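Local coordinates for protein thermospermine synthase (Medicago truncatula, PDB 6BQ6) that probably transfers an aminopropyl group from decarboxylated S-adenosylmethionine to spermidine, making thermospermine and releasing methylthioadenosine, at residues E89-P94 with V177-L182; V105-G110 with S114-L119; Y195-Y200 with R238-Y243; S231-T236 with G259-S264. All coordinates share one frame; numbering follows the deposited sequence.

Contact 1 (E89-P94 with V177-L182); sequences ECLVHP and VIVGDL. With TER (N-(3-amino-propyl)-N-(5-aminopropyl)-1,4-diaminobutane), chain F.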
loop_
_atom_site.group_PDB
_atom_site.type_symbol
_atom_site.label_atom_id
_atom_site.label_comp_id
_atom_site.label_asym_id
_atom_site.label_seq_id
_atom_site.Cartn_x
_atom_site.Cartn_y
_atom_site.Cartn_z
ATOM N N GLU B 89 17.464 -12.281 23.374
ATOM C CA GLU B 89 18.817 -12.643 23.804
ATOM C C GLU B 89 19.705 -11.423 23.998
ATOM O O GLU B 89 20.426 -11.340 24.987
ATOM C CB GLU B 89 19.492 -13.579 22.829
ATOM C CG GLU B 89 18.983 -15.019 22.885
ATOM C CD GLU B 89 19.784 -15.968 22.022
ATOM O OE1 GLU B 89 20.916 -15.626 21.571
ATOM O OE2 GLU B 89 19.296 -17.108 21.804
ATOM N N CYS B 90 19.621 -10.463 23.072
ATOM C CA CYS B 90 20.385 -9.203 23.213
ATOM C C CYS B 90 19.957 -8.372 24.411
ATOM O O CYS B 90 20.824 -7.793 25.079
ATOM C CB CYS B 90 20.334 -8.334 21.982
ATOM S SG CYS B 90 21.264 -9.030 20.590
ATOM N N LEU B 91 18.663 -8.327 24.692
ATOM C CA LEU B 91 18.137 -7.561 25.816
ATOM C C LEU B 91 18.604 -8.136 27.146
ATOM O O LEU B 91 18.924 -7.400 28.056
ATOM C CB LEU B 91 16.626 -7.544 25.834
ATOM C CG LEU B 91 15.847 -6.893 27.019
ATOM C CD1 LEU B 91 16.199 -5.401 27.109
ATOM C CD2 LEU B 91 14.383 -7.128 26.904
ATOM N N VAL B 92 18.645 -9.462 27.254
ATOM C CA VAL B 92 18.836 -10.169 28.537
ATOM C C VAL B 92 20.247 -10.614 28.845
ATOM O O VAL B 92 20.790 -10.316 29.917
ATOM C CB VAL B 92 17.861 -11.379 28.629
ATOM C CG1 VAL B 92 18.199 -12.280 29.802
ATOM C CG2 VAL B 92 16.418 -10.856 28.721
ATOM N N HIS B 93 20.886 -11.312 27.901
ATOM C CA HIS B 93 22.104 -12.016 28.278
ATOM C C HIS B 93 23.313 -11.197 28.629
ATOM O O HIS B 93 23.983 -11.520 29.624
ATOM C CB HIS B 93 22.399 -13.124 27.286
ATOM C CG HIS B 93 21.303 -14.117 27.211
ATOM N ND1 HIS B 93 20.770 -14.689 28.345
ATOM C CD2 HIS B 93 20.588 -14.617 26.182
ATOM C CE1 HIS B 93 19.772 -15.471 28.025
ATOM N NE2 HIS B 93 19.635 -15.452 26.720
ATOM N N PRO B 94 23.599 -10.132 27.866
ATOM C CA PRO B 94 24.772 -9.331 28.212
ATOM C C PRO B 94 24.715 -8.814 29.658
ATOM O O PRO B 94 25.725 -8.909 30.389
ATOM C CB PRO B 94 24.712 -8.201 27.193
ATOM C CG PRO B 94 24.085 -8.827 25.993
ATOM C CD PRO B 94 23.005 -9.709 26.567
ATOM N N VAL B 177 19.619 -7.295 38.668
ATOM C CA VAL B 177 19.492 -6.693 37.324
ATOM C C VAL B 177 18.068 -6.155 37.242
ATOM O O VAL B 177 17.142 -6.770 37.772
ATOM C CB VAL B 177 19.753 -7.727 36.176
ATOM C CG1 VAL B 177 19.618 -7.087 34.816
ATOM C CG2 VAL B 177 21.133 -8.336 36.270
ATOM N N ILE B 178 17.904 -4.985 36.619
ATOM C CA ILE B 178 16.571 -4.479 36.262
ATOM C C ILE B 178 16.612 -4.284 34.743
ATOM O O ILE B 178 17.586 -3.742 34.150
ATOM C CB ILE B 178 16.252 -3.154 36.986
ATOM C CG1 ILE B 178 16.139 -3.429 38.480
ATOM C CG2 ILE B 178 14.932 -2.567 36.491
ATOM C CD1 ILE B 178 16.071 -2.186 39.335
ATOM N N VAL B 179 15.546 -4.743 34.112
ATOM C CA VAL B 179 15.438 -4.835 32.659
ATOM C C VAL B 179 14.306 -3.907 32.192
ATOM O O VAL B 179 13.142 -4.084 32.601
ATOM C CB VAL B 179 15.143 -6.259 32.206
ATOM C CG1 VAL B 179 15.003 -6.292 30.655
ATOM C CG2 VAL B 179 16.254 -7.215 32.669
ATOM N N GLY B 180 14.629 -2.915 31.372
ATOM C CA GLY B 180 13.639 -2.079 30.720
ATOM C C GLY B 180 13.216 -2.702 29.403
ATOM O O GLY B 180 13.987 -2.688 28.443
ATOM N N ASP B 181 11.981 -3.189 29.355
ATOM C CA ASP B 181 11.410 -3.738 28.148
ATOM C C ASP B 181 10.080 -3.018 27.882
ATOM O O ASP B 181 9.053 -3.629 27.784
ATOM C CB ASP B 181 11.229 -5.218 28.305
ATOM C CG ASP B 181 10.968 -5.934 27.002
ATOM O OD1 ASP B 181 11.066 -5.339 25.932
ATOM O OD2 ASP B 181 10.617 -7.118 27.079
ATOM N N LEU B 182 10.173 -1.697 27.724
ATOM C CA LEU B 182 9.034 -0.827 27.516
ATOM C C LEU B 182 9.016 -0.272 26.114
ATOM O O LEU B 182 10.015 -0.363 25.370
ATOM C CB LEU B 182 9.108 0.365 28.471
ATOM C CG LEU B 182 9.211 -0.036 29.928
ATOM C CD1 LEU B 182 9.848 1.130 30.686
ATOM C CD2 LEU B 182 7.861 -0.381 30.505
HETATM N N1 TER F . 5.533 -3.216 25.566
HETATM C C2 TER F . 6.493 -4.299 25.528
HETATM C C3 TER F . 7.861 -3.766 25.115
HETATM C C4 TER F . 7.925 -3.323 23.676
HETATM N N5 TER F . 9.291 -3.081 23.275
HETATM C C6 TER F . 9.831 -3.732 22.102
HETATM C C7 TER F . 10.809 -2.826 21.370
HETATM C C8 TER F . 10.904 -3.274 19.922
HETATM N N9 TER F . 9.905 -2.654 19.078
HETATM C C10 TER F . 9.873 -3.018 17.685
HETATM C C11 TER F . 9.354 -1.941 16.759
HETATM C C12 TER F . 9.700 -2.352 15.328
HETATM C C13 TER F . 8.950 -1.553 14.273
HETATM N N14 TER F . 8.837 -0.154 14.646
#
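L91 brings its branched end between V179 and D181, and the three atoms of that fork account for the direct contact between helix 89-94 and strand 177-181. The two short segments run almost antiparallel, at 168°, with their axes 9.5 Å apart, so a long side chain has to bridge the gap. L91 does so with CG anti to its backbone nitrogen (chi1 174°). At the fork itself, L91 CG lies 3.8 Å from V179 CG1, an apolar meeting in which the two side chains cross obliquely. One branch, L91 CD1, goes to the backbone and approaches G180 O at 3.7 Å. The other branch meets D181 at about a right angle: L91 CD2 is 3.6 Å from D181 CG, 3.9 Å from OD1 and 3.8 Å from OD2 of the same residue. These near-equal distances place the methyl over one face of the carboxylate, above CG. Both oxygens are held from elsewhere, OD1 by the hydroxyl of Y87 and OD2 by that of T115. W260 also packs on L91, adding an aromatic wall from strand 256-264.

D181 is the predicted proton acceptor of the active site and lines the pocket of the bound thermospermine, where D181 OD1 stands 3.7 Å from C3 of the ligand. The chemistry is therefore divided: two hydroxyl bonds are consistent with a fixed rotation of the carboxylate, while the L91 methyl covers one of its faces and probably limits the approach of water from the helix side.

Contact 2 (V105-G110 with S114-L119); sequences VFIMGG and STAREL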
loop_
_atom_site.group_PDB
_atom_site.type_symbol
_atom_site.label_atom_id
_atom_site.label_comp_id
_atom_site.label_asym_id
_atom_site.label_seq_id
_atom_site.Cartn_x
_atom_site.Cartn_y
_atom_site.Cartn_z
ATOM N N VAL B 105 15.826 -10.499 39.570
ATOM C CA VAL B 105 15.645 -9.533 38.492
ATOM C C VAL B 105 14.224 -9.013 38.368
ATOM O O VAL B 105 13.257 -9.740 38.536
ATOM C CB VAL B 105 16.064 -10.122 37.137
ATOM C CG1 VAL B 105 15.211 -11.324 36.797
ATOM C CG2 VAL B 105 15.928 -9.103 36.020
ATOM N N PHE B 106 14.117 -7.732 38.048
ATOM C CA PHE B 106 12.846 -7.042 37.863
ATOM C C PHE B 106 12.745 -6.587 36.405
ATOM O O PHE B 106 13.680 -5.977 35.908
ATOM C CB PHE B 106 12.823 -5.819 38.778
ATOM C CG PHE B 106 11.519 -5.097 38.817
ATOM C CD1 PHE B 106 11.264 -4.081 37.948
ATOM C CD2 PHE B 106 10.595 -5.362 39.828
ATOM C CE1 PHE B 106 10.061 -3.396 37.975
ATOM C CE2 PHE B 106 9.390 -4.655 39.905
ATOM C CZ PHE B 106 9.127 -3.661 38.994
ATOM N N ILE B 107 11.649 -6.944 35.757
ATOM C CA ILE B 107 11.386 -6.491 34.385
ATOM C C ILE B 107 10.376 -5.337 34.409
ATOM O O ILE B 107 9.248 -5.527 34.886
ATOM C CB ILE B 107 10.808 -7.570 33.492
ATOM C CG1 ILE B 107 11.652 -8.865 33.516
ATOM C CG2 ILE B 107 10.751 -7.014 32.063
ATOM C CD1 ILE B 107 10.906 -10.089 33.010
ATOM N N MET B 108 10.742 -4.144 33.889
ATOM C CA MET B 108 9.777 -3.115 33.607
ATOM C C MET B 108 9.176 -3.384 32.256
ATOM O O MET B 108 9.876 -3.235 31.238
ATOM C CB MET B 108 10.439 -1.725 33.622
ATOM C CG MET B 108 11.347 -1.508 34.808
ATOM S SD MET B 108 11.763 0.240 34.931
ATOM C CE MET B 108 12.687 0.534 33.438
ATOM N N GLY B 109 7.921 -3.810 32.227
ATOM C CA GLY B 109 7.215 -4.159 30.985
ATOM C C GLY B 109 7.370 -5.623 30.720
ATOM O O GLY B 109 7.103 -6.449 31.560
ATOM N N GLY B 110 7.844 -5.946 29.540
ATOM C CA GLY B 110 7.890 -7.318 29.062
ATOM C C GLY B 110 6.521 -7.691 28.507
ATOM O O GLY B 110 6.126 -7.250 27.366
ATOM N N SER B 114 8.771 -13.371 26.730
ATOM C CA SER B 114 10.026 -13.733 26.125
ATOM C C SER B 114 11.264 -13.271 26.886
ATOM O O SER B 114 12.286 -13.930 26.933
ATOM C CB SER B 114 10.086 -13.312 24.670
ATOM O OG SER B 114 9.039 -13.890 23.945
ATOM N N THR B 115 11.173 -12.081 27.480
ATOM C CA THR B 115 12.211 -11.599 28.334
ATOM C C THR B 115 12.360 -12.501 29.539
ATOM O O THR B 115 13.459 -12.886 29.866
ATOM C CB THR B 115 11.899 -10.159 28.715
ATOM O OG1 THR B 115 11.903 -9.394 27.504
ATOM C CG2 THR B 115 12.903 -9.596 29.652
ATOM N N ALA B 116 11.239 -12.812 30.173
ATOM C CA ALA B 116 11.222 -13.728 31.286
ATOM C C ALA B 116 11.840 -15.083 30.867
ATOM O O ALA B 116 12.655 -15.632 31.586
ATOM C CB ALA B 116 9.810 -13.938 31.788
ATOM N N ARG B 117 11.425 -15.583 29.711
ATOM C CA ARG B 117 11.933 -16.871 29.208
ATOM C C ARG B 117 13.468 -16.869 29.166
ATOM O O ARG B 117 14.137 -17.802 29.652
ATOM C CB ARG B 117 11.382 -17.135 27.806
ATOM C CG ARG B 117 11.910 -18.408 27.198
ATOM C CD ARG B 117 11.581 -18.422 25.743
ATOM N NE ARG B 117 12.398 -17.494 24.976
ATOM C CZ ARG B 117 11.960 -16.679 24.020
ATOM N NH1 ARG B 117 10.666 -16.565 23.736
ATOM N NH2 ARG B 117 12.855 -15.945 23.322
ATOM N N GLU B 118 14.049 -15.820 28.556
ATOM C CA GLU B 118 15.503 -15.780 28.484
ATOM C C GLU B 118 16.188 -15.656 29.856
ATOM O O GLU B 118 17.217 -16.238 30.095
ATOM C CB GLU B 118 15.971 -14.668 27.542
ATOM C CG GLU B 118 15.574 -14.890 26.096
ATOM C CD GLU B 118 16.110 -16.213 25.516
ATOM O OE1 GLU B 118 17.263 -16.593 25.740
ATOM O OE2 GLU B 118 15.341 -16.892 24.796
ATOM N N LEU B 119 15.641 -14.818 30.740
ATOM C CA LEU B 119 16.136 -14.710 32.106
ATOM C C LEU B 119 16.129 -16.044 32.846
ATOM O O LEU B 119 17.090 -16.370 33.519
ATOM C CB LEU B 119 15.309 -13.735 32.913
ATOM C CG LEU B 119 15.515 -12.254 32.528
ATOM C CD1 LEU B 119 14.336 -11.372 32.904
ATOM C CD2 LEU B 119 16.807 -11.716 33.083
#
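The strand bearing I107 and the helix bearing T115 and L119 run nearly antiparallel, at 164° with axes 10.1 Å apart, as expected for the first strand-turn-helix of a Rossmann-like beta-alpha-beta unit. Between them the chain passes a glycine-rich turn; G109 and G110 have positive phi values, and G110 touches the bound thermospermine.

I107 supplies most of the strand's contact. Its CG1 is anti to the carbonyl carbon (chi1 -52°), and the chain ends tip to tip with L119, I107 CD1 being 3.7 Å from L119 CD1. The same methyl is 3.9 Å from T115 CG2, although I107 and T115 slide past each other in opposite directions, and 4.2 Å from A116 CB. V105 also faces L119, but it occupies two conformers, and its share is less certain. Shortening I107 to an alanine here would probably open a gap between the sheet and the helix, with L119 CD1 and T115 CG2 losing their common partner.

Away from the strand, E118 OE1 is bonded to H93 of helix 84-98, and the guanidinium of R117 grips E118 side-on, NE and NH2 each 3.0 Å from the single oxygen E118 OE2.

Contact 3 (Y195-Y200 with R238-Y243); sequences YTKDFY and RQVFKY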
loop_
_atom_site.group_PDB
_atom_site.type_symbol
_atom_site.label_atom_id
_atom_site.label_comp_id
_atom_site.label_asym_id
_atom_site.label_seq_id
_atom_site.Cartn_x
_atom_site.Cartn_y
_atom_site.Cartn_z
ATOM N N TYR B 195 12.251 6.620 31.607
ATOM C CA TYR B 195 13.487 6.885 30.884
ATOM C C TYR B 195 14.124 8.206 31.349
ATOM O O TYR B 195 15.103 8.647 30.779
ATOM C CB TYR B 195 13.204 6.962 29.377
ATOM C CG TYR B 195 12.767 5.696 28.728
ATOM C CD1 TYR B 195 11.435 5.348 28.637
ATOM C CD2 TYR B 195 13.699 4.870 28.127
ATOM C CE1 TYR B 195 11.031 4.175 27.988
ATOM C CE2 TYR B 195 13.306 3.695 27.512
ATOM C CZ TYR B 195 11.990 3.372 27.406
ATOM O OH TYR B 195 11.667 2.233 26.760
ATOM N N THR B 196 13.588 8.830 32.398
ATOM C CA THR B 196 14.151 10.109 32.793
ATOM C C THR B 196 15.343 9.953 33.750
ATOM O O THR B 196 15.436 8.967 34.519
ATOM C CB THR B 196 13.091 11.017 33.442
ATOM O OG1 THR B 196 12.565 10.375 34.600
ATOM C CG2 THR B 196 11.964 11.284 32.501
ATOM N N LYS B 197 16.169 10.998 33.769
ATOM C CA LYS B 197 17.310 11.093 34.658
ATOM C C LYS B 197 16.870 10.911 36.097
ATOM O O LYS B 197 17.441 10.106 36.838
ATOM C CB LYS B 197 18.038 12.420 34.505
ATOM C CG LYS B 197 19.241 12.566 35.414
ATOM C CD LYS B 197 19.890 13.948 35.279
ATOM C CE LYS B 197 21.209 14.008 36.052
ATOM N NZ LYS B 197 21.002 14.146 37.515
ATOM N N ASP B 198 15.839 11.645 36.486
ATOM C CA ASP B 198 15.365 11.560 37.872
ATOM C C ASP B 198 14.809 10.184 38.228
ATOM O O ASP B 198 15.034 9.706 39.351
ATOM C CB ASP B 198 14.322 12.617 38.151
ATOM C CG ASP B 198 14.932 13.989 38.465
ATOM O OD1 ASP B 198 16.174 14.155 38.483
ATOM O OD2 ASP B 198 14.133 14.928 38.700
ATOM N N PHE B 199 14.087 9.547 37.300
ATOM C CA PHE B 199 13.664 8.155 37.514
ATOM C C PHE B 199 14.862 7.242 37.804
ATOM O O PHE B 199 14.893 6.497 38.797
ATOM C CB PHE B 199 12.827 7.632 36.335
ATOM C CG PHE B 199 12.547 6.154 36.419
ATOM C CD1 PHE B 199 11.665 5.667 37.377
ATOM C CD2 PHE B 199 13.281 5.282 35.686
ATOM C CE1 PHE B 199 11.445 4.316 37.514
ATOM C CE2 PHE B 199 13.059 3.933 35.791
ATOM C CZ PHE B 199 12.153 3.449 36.719
ATOM N N TYR B 200 15.855 7.311 36.945
ATOM C CA TYR B 200 17.009 6.435 37.078
ATOM C C TYR B 200 17.750 6.700 38.358
ATOM O O TYR B 200 18.093 5.758 39.049
ATOM C CB TYR B 200 17.954 6.625 35.919
ATOM C CG TYR B 200 17.475 6.170 34.572
ATOM C CD1 TYR B 200 16.749 4.973 34.402
ATOM C CD2 TYR B 200 17.831 6.884 33.434
ATOM C CE1 TYR B 200 16.347 4.547 33.132
ATOM C CE2 TYR B 200 17.462 6.447 32.178
ATOM C CZ TYR B 200 16.716 5.271 32.028
ATOM O OH TYR B 200 16.353 4.847 30.758
ATOM N N ARG B 238 24.217 8.137 30.879
ATOM C CA ARG B 238 25.582 8.598 31.141
ATOM C C ARG B 238 25.576 9.652 32.263
ATOM O O ARG B 238 26.572 9.845 32.992
ATOM C CB ARG B 238 26.166 9.168 29.819
ATOM C CG ARG B 238 27.599 9.597 29.891
ATOM C CD ARG B 238 28.207 9.768 28.494
ATOM N NE ARG B 238 27.474 10.693 27.612
ATOM C CZ ARG B 238 28.004 11.285 26.528
ATOM N NH1 ARG B 238 27.286 12.087 25.748
ATOM N NH2 ARG B 238 29.277 11.068 26.228
ATOM N N GLN B 239 24.441 10.290 32.464
ATOM C CA GLN B 239 24.333 11.276 33.583
ATOM C C GLN B 239 24.167 10.640 34.957
ATOM O O GLN B 239 24.200 11.342 35.978
ATOM C CB GLN B 239 23.115 12.200 33.390
ATOM C CG GLN B 239 22.992 12.899 32.054
ATOM C CD GLN B 239 24.283 13.505 31.589
ATOM O OE1 GLN B 239 24.924 14.266 32.338
ATOM N NE2 GLN B 239 24.692 13.195 30.366
ATOM N N VAL B 240 23.854 9.351 35.010
ATOM C CA VAL B 240 23.483 8.689 36.238
ATOM C C VAL B 240 24.459 7.595 36.655
ATOM O O VAL B 240 24.702 7.417 37.830
ATOM C CB VAL B 240 22.069 8.081 36.109
ATOM C CG1 VAL B 240 21.615 7.357 37.373
ATOM C CG2 VAL B 240 21.059 9.165 35.707
ATOM N N PHE B 241 24.896 6.765 35.713
ATOM C CA PHE B 241 25.759 5.634 36.016
ATOM C C PHE B 241 27.152 5.854 35.462
ATOM O O PHE B 241 27.319 6.523 34.427
ATOM C CB PHE B 241 25.208 4.365 35.314
ATOM C CG PHE B 241 23.913 3.864 35.881
ATOM C CD1 PHE B 241 23.912 3.015 36.973
ATOM C CD2 PHE B 241 22.707 4.235 35.329
ATOM C CE1 PHE B 241 22.717 2.556 37.506
ATOM C CE2 PHE B 241 21.527 3.775 35.834
ATOM C CZ PHE B 241 21.522 2.926 36.928
ATOM N N LYS B 242 28.150 5.249 36.112
ATOM C CA LYS B 242 29.537 5.411 35.704
ATOM C C LYS B 242 29.884 4.739 34.419
ATOM O O LYS B 242 30.554 5.337 33.587
ATOM C CB LYS B 242 30.486 4.905 36.770
ATOM C CG LYS B 242 31.929 5.206 36.404
ATOM C CD LYS B 242 32.885 5.264 37.543
ATOM C CE LYS B 242 34.271 5.606 37.021
ATOM N NZ LYS B 242 34.373 7.008 36.504
ATOM N N TYR B 243 29.410 3.501 34.261
ATOM C CA TYR B 243 29.743 2.689 33.103
ATOM C C TYR B 243 28.468 2.479 32.271
ATOM O O TYR B 243 27.458 2.000 32.794
ATOM C CB TYR B 243 30.296 1.366 33.572
ATOM C CG TYR B 243 31.498 1.505 34.457
ATOM C CD1 TYR B 243 32.730 1.835 33.936
ATOM C CD2 TYR B 243 31.386 1.312 35.831
ATOM C CE1 TYR B 243 33.840 1.979 34.776
ATOM C CE2 TYR B 243 32.473 1.454 36.666
ATOM C CZ TYR B 243 33.680 1.782 36.150
ATOM O OH TYR B 243 34.725 1.888 37.083
#
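K197 and Y200, on the first turn of helix 197-204, receive Q239 and V240 from the loop that leads from helix 230-238 to strand 243-251. Both pieces belong to the Rossmann-like domain, and the helix begins with a threonine N-cap.

The contacts across the gap are van der Waals ones. Both V240 methyls, CG1 and CG2, reach Y200 CB at 4.0 Å, and V240 CG2 also meets K197 CG at 3.9 Å. With its CG anti to the carbonyl carbon (chi1 -68°), Y200 offers V240 its CB while its ring leads off to meet that of F214. K197 crosses Q239 at about a right angle, K197 CE coming within 3.7 Å of Q239 CB.

The polar ends are paired elsewhere. Extended up to CE, the lysine bends at chi4 (-77°), and its NZ forms a salt bridge with E201; Q239 NE2 turns back to N235 O. A serine in place of K197 is likely to strip Q239 CB of its aliphatic cover and leave E201 without this charged mate.

Two side-chain-to-backbone bonds complete the group. V240 O accepts from K205 NZ, which links the loop to the residue following the helix. At the N-cap, T196 OG1 accepts from F199 N at 3.2 Å, with an angle of 155° at the hydrogen.

Contact 4 (S231-T236 with G259-S264); sequences SCIYNT and GWVLAS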
loop_
_atom_site.group_PDB
_atom_site.type_symbol
_atom_site.label_atom_id
_atom_site.label_comp_id
_atom_site.label_asym_id
_atom_site.label_seq_id
_atom_site.Cartn_x
_atom_site.Cartn_y
_atom_site.Cartn_z
ATOM N N SER B 231 20.430 7.562 21.045
ATOM C CA SER B 231 21.434 8.458 21.596
ATOM C C SER B 231 20.991 9.197 22.855
ATOM O O SER B 231 21.802 9.401 23.749
ATOM C CB SER B 231 21.880 9.504 20.592
ATOM O OG SER B 231 20.773 10.181 20.057
ATOM N N CYS B 232 19.720 9.594 22.898
ATOM C CA CYS B 232 19.142 10.225 24.084
ATOM C C CYS B 232 19.127 9.346 25.330
ATOM O O CYS B 232 19.424 9.784 26.423
ATOM C CB CYS B 232 17.723 10.637 23.773
ATOM S SG CYS B 232 17.575 11.729 22.340
ATOM N N ILE B 233 18.744 8.098 25.127
ATOM C CA ILE B 233 18.761 7.115 26.208
ATOM C C ILE B 233 20.196 6.895 26.710
ATOM O O ILE B 233 20.471 6.916 27.893
ATOM C CB ILE B 233 18.133 5.795 25.748
ATOM C CG1 ILE B 233 16.607 5.965 25.559
ATOM C CG2 ILE B 233 18.395 4.710 26.793
ATOM C CD1 ILE B 233 15.899 4.784 24.982
ATOM N N TYR B 234 21.136 6.702 25.789
ATOM C CA TYR B 234 22.513 6.614 26.157
ATOM C C TYR B 234 22.963 7.825 26.997
ATOM O O TYR B 234 23.535 7.689 28.043
ATOM C CB TYR B 234 23.402 6.452 24.906
ATOM C CG TYR B 234 24.853 6.584 25.208
ATOM C CD1 TYR B 234 25.553 5.578 25.829
ATOM C CD2 TYR B 234 25.546 7.775 24.905
ATOM C CE1 TYR B 234 26.903 5.731 26.152
ATOM C CE2 TYR B 234 26.871 7.929 25.208
ATOM C CZ TYR B 234 27.572 6.915 25.814
ATOM O OH TYR B 234 28.906 7.073 26.142
ATOM N N ASN B 235 22.704 9.012 26.498
ATOM C CA ASN B 235 23.153 10.199 27.214
ATOM C C ASN B 235 22.491 10.383 28.567
ATOM O O ASN B 235 23.140 10.836 29.517
ATOM C CB ASN B 235 22.987 11.462 26.370
ATOM C CG ASN B 235 23.748 12.653 26.969
ATOM O OD1 ASN B 235 24.940 12.532 27.276
ATOM N ND2 ASN B 235 23.049 13.788 27.186
ATOM N N THR B 236 21.209 10.055 28.652
ATOM C CA THR B 236 20.493 10.158 29.919
ATOM C C THR B 236 21.144 9.222 30.921
ATOM O O THR B 236 21.479 9.614 32.055
ATOM C CB THR B 236 18.996 9.911 29.739
ATOM O OG1 THR B 236 18.466 10.841 28.773
ATOM C CG2 THR B 236 18.257 10.078 31.047
ATOM N N GLY B 259 18.647 -1.122 19.289
ATOM C CA GLY B 259 19.633 -0.858 20.302
ATOM C C GLY B 259 19.205 -1.202 21.716
ATOM O O GLY B 259 18.010 -1.280 22.022
ATOM N N TRP B 260 20.223 -1.337 22.535
ATOM C CA TRP B 260 20.080 -1.539 23.986
ATOM C C TRP B 260 21.205 -0.837 24.658
ATOM O O TRP B 260 22.258 -0.546 24.053
ATOM C CB TRP B 260 20.171 -3.045 24.349
ATOM C CG TRP B 260 19.196 -3.881 23.608
ATOM C CD1 TRP B 260 17.905 -4.241 24.000
ATOM C CD2 TRP B 260 19.380 -4.495 22.335
ATOM N NE1 TRP B 260 17.309 -5.002 23.055
ATOM C CE2 TRP B 260 18.164 -5.141 21.992
ATOM C CE3 TRP B 260 20.433 -4.536 21.410
ATOM C CZ2 TRP B 260 18.006 -5.816 20.802
ATOM C CZ3 TRP B 260 20.244 -5.214 20.248
ATOM C CH2 TRP B 260 19.039 -5.818 19.934
ATOM N N VAL B 261 21.015 -0.523 25.928
ATOM C CA VAL B 261 22.073 0.086 26.703
ATOM C C VAL B 261 22.186 -0.599 28.058
ATOM O O VAL B 261 21.187 -0.666 28.795
ATOM C CB VAL B 261 21.815 1.580 26.912
ATOM C CG1 VAL B 261 22.965 2.243 27.672
ATOM C CG2 VAL B 261 21.568 2.326 25.581
ATOM N N LEU B 262 23.415 -1.042 28.396
ATOM C CA LEU B 262 23.797 -1.456 29.749
ATOM C C LEU B 262 24.289 -0.293 30.575
ATOM O O LEU B 262 25.008 0.560 30.067
ATOM C CB LEU B 262 24.959 -2.432 29.751
ATOM C CG LEU B 262 24.854 -3.682 28.944
ATOM C CD1 LEU B 262 26.097 -4.514 29.091
ATOM C CD2 LEU B 262 23.646 -4.467 29.422
ATOM N N ALA B 263 23.939 -0.278 31.846
ATOM C CA ALA B 263 24.413 0.757 32.759
ATOM C C ALA B 263 24.675 0.148 34.134
ATOM O O ALA B 263 23.916 -0.670 34.629
ATOM C CB ALA B 263 23.408 1.901 32.846
ATOM N N SER B 264 25.783 0.541 34.744
ATOM C CA SER B 264 26.143 0.013 36.072
ATOM C C SER B 264 27.126 0.975 36.739
ATOM O O SER B 264 27.815 1.751 36.098
ATOM C CB SER B 264 26.763 -1.376 35.966
ATOM O OG SER B 264 27.048 -2.009 37.219
#
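V261 points its side chain from strand 259-264 at helix 231-236, reaching I233 and Y234, and it is the strand's sole touching residue here. Its CB stands just beyond contact, 4.6 Å from I233 CG2. The branch V261 CG2, anti to the carbonyl carbon, closes that distance: it is 4.1 Å from I233 CG2, methyl to methyl, with the two side chains crossing. The same V261 CG2 lies 4.4 Å from Y234 N, so this methyl faces the helix backbone as well as a side chain. The other branch, V261 CG1, is anti to the backbone nitrogen (chi1 -177°) and heads along the ring of Y234, where its distance to Y234 CD1 is 4.6 Å, a loose approach. Only 107 Å² is buried in all, which agrees with so few close pairs.

Strand 256-264 lies antiparallel between strands 212-220 and 243-251, the inserted seventh strand that marks the Rossmann-like sheet of class I methyltransferases and their aminopropyltransferase relatives. V261 looks to the face covered by helix 230-238, whereas W260 points away and packs on helix 84-98. A218 and V244, on the two flanking strands, also touch V261.

Within the helix, C232 O takes two donors from opposite faces of its carbonyl plane: T236 N at 2.9 Å and T236 OG1 at 2.7 Å. T236 OG1 is also bonded to Y316 N of the C-terminal segment.

All four contacts lie in one Rossmann-like domain, and contacts 1, 2 and 4 share its seven-stranded sheet. Contact 2 is nested within the loop closed by contact 1; contacts 3 and 4 follow, their segments alternating along the chain. Contacts 1 and 2 have centres 7 Å apart on neighbouring strands 104-107 and 175-181, tied by V179 O to M108 N; D181 and L182 of contact 1 and G110 of contact 2 line the thermospermine pocket. Contacts 3 and 4, 9 Å apart, are tied by Y243 O to S264 N. W260, pointing away from helix 230-238, meets C90 of helix 84-98, so the two helices lie on opposite faces of the sheet. Contacts 2 and 3, centres 21 Å apart, are the most distant pair.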